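Long-range contacts in PrgB (Enterococcus faecalis, PDB 6EVU), which promotes aggregation, biofilm formation and conjugation by binding and compacting DNA, here represented by its adhesin domain: residues F51-D56 and T81-S87; T55-K59 and K71-M76; G98-L104 and L145-N151. All blocks are in the same frame, centred on the assembly; numbering follows the deposited sequence.

In the fold
All three contacts lie on the same side of the adhesin domain of PrgB, inside the part that matches the glucan-binding protein C family, and their centres are only 10 to 11 Å apart. Along the chain, interactions 1 and 2 both use helix 54-57 and share Thr55 and Asp56; both close before interaction 3 opens. Interaction 3 pairs strands 99-104 and 145-150; interaction 1 lies along the edge of strand 99-104, where Ile52 and Ser87 bond by their backbones to Ala101. Interaction 2 packs on the face that carries Asn146 and Val148, and the carbonyls of Lys74 and Leu72 accept from Asn146 ND2. The cluster illustrates how short helices and loops can be joined to a regular sheet through backbone and amide bonds.

Interaction 1: residues F51-D56 and T81-S87; sequences FIKATD and TGNFQNS
Two backbone hydrogen bonds join Phe51-Asp56 to Thr81-Ser87. Gly82 N reaches Phe51 O at 2.8 Å from well above the carbonyl plane, whereas Ala54 N meets Asn86 O at 2.9 Å in a nearly straight bond (171°). The 81-87 loop is shaped by a reciprocal pair: Asn86 N donates to Asn83 OD1, the bond of an Asx motif, and Asn83 N donates to Asn86 OD1.

The apolar part belongs to Phe51. Its CG is anti to the carbonyl carbon (chi1 -67°), which lays the ring against the Asn83-Phe84 peptide, with Phe84 N over the ring centre, 3.7 Å above its plane. Phe51 CE2 then comes in at the edge of the Phe84 ring, 3.8 Å from CD1; the planes stand 62° apart. Nearby, Lys53 CG presses on Gly82 CA at 3.5 Å, tight for two carbons.

Water fills in the polar contacts. One molecule joins Phe51 N to Gly82 O; another accepts from Lys53 N and Thr81 N and donates to Asp56 OD2; a third joins Thr55 N to Asn86 O. Asn86 O thus takes two donors, one direct and one water. The chemistry implies a partly hydrated surface contact, held by backbone polarity and backed by one aromatic patch.

Interaction 2: residues T55-K59 and K71-M76; sequences TDFNK and KLRKDM. With PO4 (phosphate ion), chain B.
The ends of two short helices, 54-57 and 68-72, meet here, and a lysine just past the second helix ties their carbonyl groups together. Lys74 NZ is gripped by three backbone oxygens: Phe57 O at 2.8 Å, Lys59 O at 2.9 Å and, from its own segment, Lys71 O at 2.7 Å. The approaches differ. The ammonium lies in the plane of the Lys71 carbonyl, on a lone pair, but well above that of Phe57 and slightly tilted from that of Lys59. A bend at the end of the side chain (chi4 -78°) turns NZ into this group of oxygens, where the partial negative charge of the carbonyls would be expected to stabilise the cation.

Lys71 takes a different course. Its side chain crosses Phe57 at about a right angle, and CB sits over the ring face, a CH-pi contact 4.1 Å from the centroid. Beyond CG the chain is extended and carries Lys71 NZ to Asn58 OD1, to which it donates at 2.8 Å from above the amide carbonyl plane. The same ring receives Leu72 CD2 at its edge, 3.8 Å from Phe57 CE1, and Met76 CE packs against Asp56 CB at 3.6 Å.

Arg73, the centre of an inverse gamma turn just past the helix, donates from NE to phosphate O4 at 2.9 Å; the ion, probably from the crystallisation liquor, also accepts from Val296 N. Around this junction Phe57 rests on Val148 and Met76 on Asn146, both of strand 145-150, while Leu72 and Arg73 reach Ala299 of strand 299-302, which places the two helix ends against the six-stranded sheet.

Interaction 3: residues G98-L104 and L145-N151; sequences GGYAVLL and LNAVFSN
Tyr100 and Asn151 meet because the tyrosine CG lies anti to its carbonyl carbon (chi1 -54°), which carries the ring along the sheet to the end of the partner strand. There Asn151 ND2 donates to Tyr100 OH at 3.3 Å, with the hydroxyl in the amide plane and the ring turned 90° to that plane. A water accepts a hydrogen bond from Tyr100 OH and donates to Asn151 OD1, which also accepts from Ile43 N. Phe149, with a similar first torsion (chi1 -58°), brings CE2 to 3.8 Å from Val102 CB, and its ring edge faces Leu104 CD2.

The backbones run antiparallel. Tyr100-Phe149, Val102-Ala147 and Leu104-Leu145 are hydrogen-bonded pairs, each closed by two N-H...O bonds, such as Val102 N to Ala147 O at 2.8 Å. The ladder continues with Asn151 N to Gly98 O at 2.9 Å.

Tyr100, Val102, Leu104, Leu145, Ala147 and Phe149 share one face, from which Tyr100, Leu104 and Phe149 touch strands 42-47 and 110-115 of the other sheet; Ala101, Leu103, Asn146 and Val148 occupy the reverse. An antiparallel ladder whose one face packs against a second antiparallel sheet is the arrangement of a beta-sandwich, consistent with this adhesin domain.

Interaction 1: residues F51-D56 and T81-S87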
loop_
_atom_site.group_PDB
_atom_site.type_symbol
_atom_site.label_atom_id
_atom_site.label_comp_id
_atom_site.label_asym_id
_atom_site.label_seq_id
_atom_site.Cartn_x
_atom_site.Cartn_y
_atom_site.Cartn_z
ATOM N N PHE A 51 -19.542 6.333 4.823
ATOM C CA PHE A 51 -18.688 6.529 6.001
ATOM C C PHE A 51 -19.048 5.531 7.083
ATOM O O PHE A 51 -20.220 5.165 7.236
ATOM C CB PHE A 51 -18.821 7.946 6.573
ATOM C CG PHE A 51 -18.291 9.002 5.653
ATOM C CD1 PHE A 51 -19.168 9.704 4.826
ATOM C CD2 PHE A 51 -16.918 9.253 5.557
ATOM C CE1 PHE A 51 -18.691 10.654 3.954
ATOM C CE2 PHE A 51 -16.432 10.231 4.680
ATOM C CZ PHE A 51 -17.306 10.918 3.879
ATOM N N ILE A 52 -18.032 5.056 7.811
ATOM C CA ILE A 52 -18.211 4.200 8.988
ATOM C C ILE A 52 -18.087 5.070 10.223
ATOM O O ILE A 52 -17.069 5.745 10.422
ATOM C CB ILE A 52 -17.191 3.068 9.020
ATOM C CG1 ILE A 52 -17.338 2.241 7.739
ATOM C CG2 ILE A 52 -17.361 2.227 10.303
ATOM C CD1 ILE A 52 -16.120 1.265 7.479
ATOM N N LYS A 53 -19.124 5.084 11.039
ATOM C CA LYS A 53 -19.029 5.779 12.322
ATOM C C LYS A 53 -17.881 5.219 13.159
ATOM O O LYS A 53 -17.740 3.998 13.302
ATOM C CB LYS A 53 -20.331 5.627 13.138
ATOM C CG LYS A 53 -21.594 5.977 12.444
ATOM C CD LYS A 53 -22.756 5.571 13.348
ATOM C CE LYS A 53 -23.587 6.757 13.697
ATOM N NZ LYS A 53 -24.893 6.274 14.228
ATOM N N ALA A 54 -17.073 6.130 13.721
ATOM C CA ALA A 54 -15.997 5.754 14.628
ATOM C C ALA A 54 -16.496 4.835 15.730
ATOM O O ALA A 54 -15.807 3.875 16.098
ATOM C CB ALA A 54 -15.358 7.017 15.233
ATOM N N THR A 55 -17.712 5.090 16.257
ATOM C CA THR A 55 -18.202 4.238 17.338
ATOM C C THR A 55 -18.492 2.812 16.863
ATOM O O THR A 55 -18.423 1.883 17.667
ATOM C CB THR A 55 -19.429 4.861 18.007
ATOM O OG1 THR A 55 -20.468 5.078 17.046
ATOM C CG2 THR A 55 -19.037 6.206 18.550
ATOM N N ASP A 56 -18.802 2.618 15.568
ATOM C CA ASP A 56 -18.912 1.269 15.015
ATOM C C ASP A 56 -17.533 0.721 14.696
ATOM O O ASP A 56 -17.225 -0.447 14.972
ATOM C CB ASP A 56 -19.782 1.269 13.764
ATOM C CG ASP A 56 -21.245 1.583 14.073
ATOM O OD1 ASP A 56 -21.759 1.175 15.162
ATOM O OD2 ASP A 56 -21.896 2.264 13.242
ATOM N N THR A 81 -23.039 3.700 8.198
ATOM C CA THR A 81 -24.072 4.731 8.267
ATOM C C THR A 81 -23.565 6.043 8.875
ATOM O O THR A 81 -24.350 6.829 9.432
ATOM C CB THR A 81 -25.250 4.198 9.059
ATOM O OG1 THR A 81 -24.784 3.878 10.378
ATOM C CG2 THR A 81 -25.759 2.933 8.416
ATOM N N GLY A 82 -22.263 6.299 8.788
ATOM C CA GLY A 82 -21.691 7.513 9.323
ATOM C C GLY A 82 -21.734 8.671 8.344
ATOM O O GLY A 82 -22.296 8.599 7.250
ATOM N N ASN A 83 -21.099 9.758 8.752
ATOM C CA ASN A 83 -20.862 10.898 7.891
ATOM C C ASN A 83 -19.425 11.337 8.126
ATOM O O ASN A 83 -18.692 10.718 8.898
ATOM C CB ASN A 83 -21.894 12.005 8.140
ATOM C CG ASN A 83 -21.892 12.497 9.554
ATOM O OD1 ASN A 83 -20.847 12.584 10.210
ATOM N ND2 ASN A 83 -23.084 12.882 10.033
ATOM N N PHE A 84 -19.000 12.377 7.416
ATOM C CA PHE A 84 -17.595 12.782 7.477
ATOM C C PHE A 84 -17.205 13.199 8.897
ATOM O O PHE A 84 -16.139 12.816 9.404
ATOM C CB PHE A 84 -17.368 13.917 6.472
ATOM C CG PHE A 84 -15.922 14.351 6.321
ATOM C CD1 PHE A 84 -14.929 13.499 5.868
ATOM C CD2 PHE A 84 -15.572 15.652 6.604
ATOM C CE1 PHE A 84 -13.602 13.978 5.717
ATOM C CE2 PHE A 84 -14.271 16.112 6.458
ATOM C CZ PHE A 84 -13.283 15.283 5.997
ATOM N N GLN A 85 -18.095 13.920 9.573
ATOM C CA GLN A 85 -17.872 14.312 10.967
ATOM C C GLN A 85 -17.634 13.107 11.889
ATOM O O GLN A 85 -16.639 13.070 12.620
ATOM C CB GLN A 85 -19.060 15.147 11.485
ATOM C CG GLN A 85 -18.749 15.973 12.740
ATOM C CD GLN A 85 -18.687 15.134 14.027
ATOM O OE1 GLN A 85 -19.473 14.187 14.228
ATOM N NE2 GLN A 85 -17.746 15.486 14.909
ATOM N N ASN A 86 -18.582 12.166 11.958
ATOM C CA ASN A 86 -18.526 11.152 13.006
ATOM C C ASN A 86 -17.697 9.929 12.603
ATOM O O ASN A 86 -17.550 8.995 13.413
ATOM C CB ASN A 86 -19.947 10.732 13.445
ATOM C CG ASN A 86 -20.785 10.102 12.314
ATOM O OD1 ASN A 86 -20.260 9.449 11.394
ATOM N ND2 ASN A 86 -22.125 10.244 12.431
ATOM N N SER A 87 -17.120 9.939 11.399
ATOM C CA SER A 87 -16.206 8.884 10.951
ATOM C C SER A 87 -14.752 9.143 11.346
ATOM O O SER A 87 -13.901 8.295 11.109
ATOM C CB SER A 87 -16.306 8.691 9.434
ATOM O OG SER A 87 -15.714 9.779 8.750
HETATM O O HOH W 1 -22.162 7.267 5.042
HETATM O O HOH W 2 -21.277 3.071 10.537
HETATM O O HOH W 3 -26.346 5.226 12.466
HETATM O O HOH W 4 -18.800 7.973 15.878
#

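Interaction 2: residues T55-K59 and K71-M76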
loop_
_atom_site.group_PDB
_atom_site.type_symbol
_atom_site.label_atom_id
_atom_site.label_comp_id
_atom_site.label_asym_id
_atom_site.label_seq_id
_atom_site.Cartn_x
_atom_site.Cartn_y
_atom_site.Cartn_z
ATOM N N THR A 55 -17.712 5.090 16.257
ATOM C CA THR A 55 -18.202 4.238 17.338
ATOM C C THR A 55 -18.492 2.812 16.863
ATOM O O THR A 55 -18.423 1.883 17.667
ATOM C CB THR A 55 -19.429 4.861 18.007
ATOM O OG1 THR A 55 -20.468 5.078 17.046
ATOM C CG2 THR A 55 -19.037 6.206 18.550
ATOM N N ASP A 56 -18.802 2.618 15.568
ATOM C CA ASP A 56 -18.912 1.269 15.015
ATOM C C ASP A 56 -17.533 0.721 14.696
ATOM O O ASP A 56 -17.225 -0.447 14.972
ATOM C CB ASP A 56 -19.782 1.269 13.764
ATOM C CG ASP A 56 -21.245 1.583 14.073
ATOM O OD1 ASP A 56 -21.759 1.175 15.162
ATOM O OD2 ASP A 56 -21.896 2.264 13.242
ATOM N N PHE A 57 -16.679 1.563 14.136
ATOM C CA PHE A 57 -15.361 1.089 13.773
ATOM C C PHE A 57 -14.552 0.654 14.990
ATOM O O PHE A 57 -13.748 -0.284 14.916
ATOM C CB PHE A 57 -14.620 2.188 13.006
ATOM C CG PHE A 57 -13.208 1.806 12.698
ATOM C CD1 PHE A 57 -12.927 0.904 11.672
ATOM C CD2 PHE A 57 -12.154 2.286 13.489
ATOM C CE1 PHE A 57 -11.610 0.505 11.432
ATOM C CE2 PHE A 57 -10.836 1.890 13.224
ATOM C CZ PHE A 57 -10.584 0.973 12.221
ATOM N N ASN A 58 -14.716 1.340 16.125
ATOM C CA ASN A 58 -13.847 1.070 17.256
ATOM C C ASN A 58 -14.260 -0.161 18.062
ATOM O O ASN A 58 -13.520 -0.557 18.970
ATOM C CB ASN A 58 -13.777 2.309 18.160
ATOM C CG ASN A 58 -12.836 3.336 17.607
ATOM O OD1 ASN A 58 -11.833 2.986 16.996
ATOM N ND2 ASN A 58 -13.145 4.611 17.807
ATOM N N LYS A 59 -15.389 -0.790 17.749
ATOM C CA LYS A 59 -15.828 -1.938 18.526
ATOM C C LYS A 59 -15.095 -3.195 18.110
ATOM O O LYS A 59 -14.953 -3.494 16.918
ATOM C CB LYS A 59 -17.304 -2.141 18.325
ATOM C CG LYS A 59 -18.078 -1.076 19.030
ATOM C CD LYS A 59 -19.531 -1.253 18.754
ATOM C CE LYS A 59 -20.396 -0.430 19.662
ATOM N NZ LYS A 59 -21.761 -0.865 19.272
ATOM N N LYS A 71 -9.340 -3.956 14.598
ATOM C CA LYS A 71 -10.545 -3.195 14.281
ATOM C C LYS A 71 -10.932 -3.313 12.808
ATOM O O LYS A 71 -12.135 -3.341 12.475
ATOM C CB LYS A 71 -10.359 -1.726 14.672
ATOM C CG LYS A 71 -10.300 -1.553 16.196
ATOM C CD LYS A 71 -10.019 -0.079 16.544
ATOM C CE LYS A 71 -9.942 0.121 18.072
ATOM N NZ LYS A 71 -9.780 1.606 18.319
ATOM N N LEU A 72 -9.948 -3.337 11.930
ATOM C CA LEU A 72 -10.190 -3.476 10.506
ATOM C C LEU A 72 -10.769 -4.819 10.098
ATOM O O LEU A 72 -11.548 -4.890 9.182
ATOM C CB LEU A 72 -8.928 -3.194 9.707
ATOM C CG LEU A 72 -8.573 -1.726 9.589
ATOM C CD1 LEU A 72 -7.148 -1.558 9.122
ATOM C CD2 LEU A 72 -9.536 -1.018 8.661
ATOM N N ARG A 73 -10.361 -5.887 10.773
ATOM C CA ARG A 73 -10.793 -7.220 10.389
ATOM C C ARG A 73 -12.165 -7.669 10.883
ATOM O O ARG A 73 -12.297 -8.612 11.622
ATOM C CB ARG A 73 -9.733 -8.247 10.784
ATOM C CG ARG A 73 -8.418 -8.088 10.061
ATOM C CD ARG A 73 -7.480 -9.241 10.333
ATOM N NE ARG A 73 -7.331 -9.417 11.758
ATOM C CZ ARG A 73 -6.373 -8.869 12.483
ATOM N NH1 ARG A 73 -5.431 -8.150 11.924
ATOM N NH2 ARG A 73 -6.356 -9.067 13.772
ATOM N N LYS A 74 -13.173 -6.956 10.439
ATOM C CA LYS A 74 -14.554 -7.256 10.699
ATOM C C LYS A 74 -15.324 -6.836 9.447
ATOM O O LYS A 74 -14.884 -5.992 8.693
ATOM C CB LYS A 74 -15.078 -6.619 11.979
ATOM C CG LYS A 74 -15.069 -5.114 12.047
ATOM C CD LYS A 74 -15.781 -4.637 13.304
ATOM C CE LYS A 74 -15.514 -3.168 13.589
ATOM N NZ LYS A 74 -14.181 -2.982 14.182
ATOM N N ASP A 75 -16.466 -7.453 9.231
ATOM C CA ASP A 75 -17.256 -7.172 8.037
ATOM C C ASP A 75 -18.189 -6.020 8.371
ATOM O O ASP A 75 -19.079 -6.172 9.217
ATOM C CB ASP A 75 -18.038 -8.425 7.652
ATOM C CG ASP A 75 -18.707 -8.297 6.304
ATOM O OD1 ASP A 75 -18.928 -7.188 5.825
ATOM O OD2 ASP A 75 -18.986 -9.344 5.702
ATOM N N MET A 76 -17.988 -4.875 7.728
ATOM C CA MET A 76 -18.845 -3.713 7.975
ATOM C C MET A 76 -19.833 -3.469 6.844
ATOM O O MET A 76 -20.420 -2.385 6.781
ATOM C CB MET A 76 -17.989 -2.473 8.206
ATOM C CG MET A 76 -17.095 -2.634 9.403
ATOM S SD MET A 76 -17.961 -2.874 10.947
ATOM C CE MET A 76 -18.377 -1.199 11.476
HETATM P P PO4 B . -8.497 -13.070 12.251
HETATM O O1 PO4 B . -7.021 -13.269 12.544
HETATM O O2 PO4 B . -8.738 -13.469 10.796
HETATM O O3 PO4 B . -9.298 -14.004 13.143
HETATM O O4 PO4 B . -9.027 -11.690 12.518
#

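Interaction 3: residues G98-L104 and L145-N151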
loop_
_atom_site.group_PDB
_atom_site.type_symbol
_atom_site.label_atom_id
_atom_site.label_comp_id
_atom_site.label_asym_id
_atom_site.label_seq_id
_atom_site.Cartn_x
_atom_site.Cartn_y
_atom_site.Cartn_z
ATOM N N GLY A 98 -5.061 12.119 13.205
ATOM C CA GLY A 98 -6.176 11.169 13.049
ATOM C C GLY A 98 -6.535 10.912 11.584
ATOM O O GLY A 98 -5.765 11.188 10.657
ATOM N N GLY A 99 -7.728 10.357 11.383
ATOM C CA GLY A 99 -8.133 9.962 10.034
ATOM C C GLY A 99 -9.623 9.664 10.023
ATOM O O GLY A 99 -10.339 10.022 10.958
ATOM N N TYR A 100 -10.093 9.030 8.935
ATOM C CA TYR A 100 -11.529 8.817 8.717
ATOM C C TYR A 100 -11.807 7.403 8.255
ATOM O O TYR A 100 -11.130 6.908 7.347
ATOM C CB TYR A 100 -12.088 9.787 7.651
ATOM C CG TYR A 100 -11.746 11.197 8.022
ATOM C CD1 TYR A 100 -12.573 11.918 8.834
ATOM C CD2 TYR A 100 -10.557 11.759 7.605
ATOM C CE1 TYR A 100 -12.230 13.229 9.237
ATOM C CE2 TYR A 100 -10.187 13.058 7.992
ATOM C CZ TYR A 100 -11.022 13.772 8.788
ATOM O OH TYR A 100 -10.615 15.060 9.177
ATOM N N ALA A 101 -12.859 6.767 8.824
ATOM C CA ALA A 101 -13.221 5.392 8.481
ATOM C C ALA A 101 -14.246 5.387 7.343
ATOM O O ALA A 101 -15.262 6.090 7.409
ATOM C CB ALA A 101 -13.794 4.645 9.698
ATOM N N VAL A 102 -14.002 4.581 6.316
ATOM C CA VAL A 102 -14.813 4.618 5.094
ATOM C C VAL A 102 -15.016 3.191 4.605
ATOM O O VAL A 102 -14.110 2.359 4.718
ATOM C CB VAL A 102 -14.125 5.470 3.998
ATOM C CG1 VAL A 102 -14.931 5.459 2.684
ATOM C CG2 VAL A 102 -13.889 6.895 4.499
ATOM N N LEU A 103 -16.215 2.886 4.048
ATOM C CA LEU A 103 -16.416 1.542 3.492
ATOM C C LEU A 103 -16.049 1.583 2.014
ATOM O O LEU A 103 -16.561 2.447 1.281
ATOM C CB LEU A 103 -17.881 1.097 3.632
ATOM C CG LEU A 103 -18.095 -0.370 3.199
ATOM C CD1 LEU A 103 -17.719 -1.312 4.310
ATOM C CD2 LEU A 103 -19.618 -0.598 2.973
ATOM N N LEU A 104 -15.184 0.657 1.553
ATOM C CA LEU A 104 -14.894 0.527 0.117
ATOM C C LEU A 104 -15.725 -0.603 -0.468
ATOM O O LEU A 104 -15.798 -1.705 0.096
ATOM C CB LEU A 104 -13.412 0.233 -0.179
ATOM C CG LEU A 104 -12.424 1.261 0.402
ATOM C CD1 LEU A 104 -11.023 0.758 0.013
ATOM C CD2 LEU A 104 -12.701 2.585 -0.203
ATOM N N LEU A 145 -14.447 -3.739 1.734
ATOM C CA LEU A 145 -13.253 -3.502 2.547
ATOM C C LEU A 145 -13.505 -2.293 3.421
ATOM O O LEU A 145 -14.293 -1.402 3.071
ATOM C CB LEU A 145 -11.977 -3.226 1.698
ATOM C CG LEU A 145 -11.497 -4.410 0.882
ATOM C CD1 LEU A 145 -10.505 -3.852 -0.147
ATOM C CD2 LEU A 145 -10.989 -5.597 1.634
ATOM N N ASN A 146 -12.815 -2.248 4.580
ATOM C CA ASN A 146 -12.848 -1.075 5.418
ATOM C C ASN A 146 -11.543 -0.315 5.217
ATOM O O ASN A 146 -10.490 -0.915 5.054
ATOM C CB ASN A 146 -12.996 -1.461 6.884
ATOM C CG ASN A 146 -14.081 -2.505 7.108
ATOM O OD1 ASN A 146 -15.171 -2.400 6.548
ATOM N ND2 ASN A 146 -13.779 -3.537 7.929
ATOM N N ALA A 147 -11.631 1.007 5.315
ATOM C CA ALA A 147 -10.460 1.841 5.141
ATOM C C ALA A 147 -10.452 2.884 6.229
ATOM O O ALA A 147 -11.494 3.437 6.603
ATOM C CB ALA A 147 -10.446 2.526 3.779
ATOM N N VAL A 148 -9.254 3.204 6.704
ATOM C CA VAL A 148 -9.067 4.405 7.486
ATOM C C VAL A 148 -8.032 5.212 6.727
ATOM O O VAL A 148 -6.901 4.744 6.526
ATOM C CB VAL A 148 -8.640 4.137 8.929
ATOM C CG1 VAL A 148 -8.510 5.440 9.657
ATOM C CG2 VAL A 148 -9.721 3.287 9.685
ATOM N N PHE A 149 -8.418 6.421 6.322
ATOM C CA PHE A 149 -7.534 7.327 5.575
ATOM C C PHE A 149 -6.966 8.337 6.543
ATOM O O PHE A 149 -7.710 9.033 7.235
ATOM C CB PHE A 149 -8.268 8.018 4.448
ATOM C CG PHE A 149 -8.883 7.040 3.477
ATOM C CD1 PHE A 149 -8.051 6.142 2.805
ATOM C CD2 PHE A 149 -10.277 6.995 3.236
ATOM C CE1 PHE A 149 -8.577 5.201 1.884
ATOM C CE2 PHE A 149 -10.773 6.061 2.297
ATOM C CZ PHE A 149 -9.938 5.179 1.614
ATOM N N SER A 150 -5.647 8.447 6.561
ATOM C CA SER A 150 -4.970 9.341 7.500
ATOM C C SER A 150 -4.920 10.776 6.996
ATOM O O SER A 150 -4.738 11.033 5.806
ATOM C CB SER A 150 -3.552 8.816 7.747
ATOM O OG SER A 150 -2.791 9.792 8.475
ATOM N N ASN A 151 -5.051 11.739 7.916
ATOM C CA ASN A 151 -4.836 13.132 7.551
ATOM C C ASN A 151 -3.385 13.405 7.143
ATOM O O ASN A 151 -3.125 14.473 6.598
ATOM C CB ASN A 151 -5.272 14.059 8.732
ATOM C CG ASN A 151 -6.767 14.447 8.652
ATOM O OD1 ASN A 151 -7.257 14.907 7.615
ATOM N ND2 ASN A 151 -7.486 14.265 9.753
HETATM O O HOH W 5 -9.389 16.958 7.793
#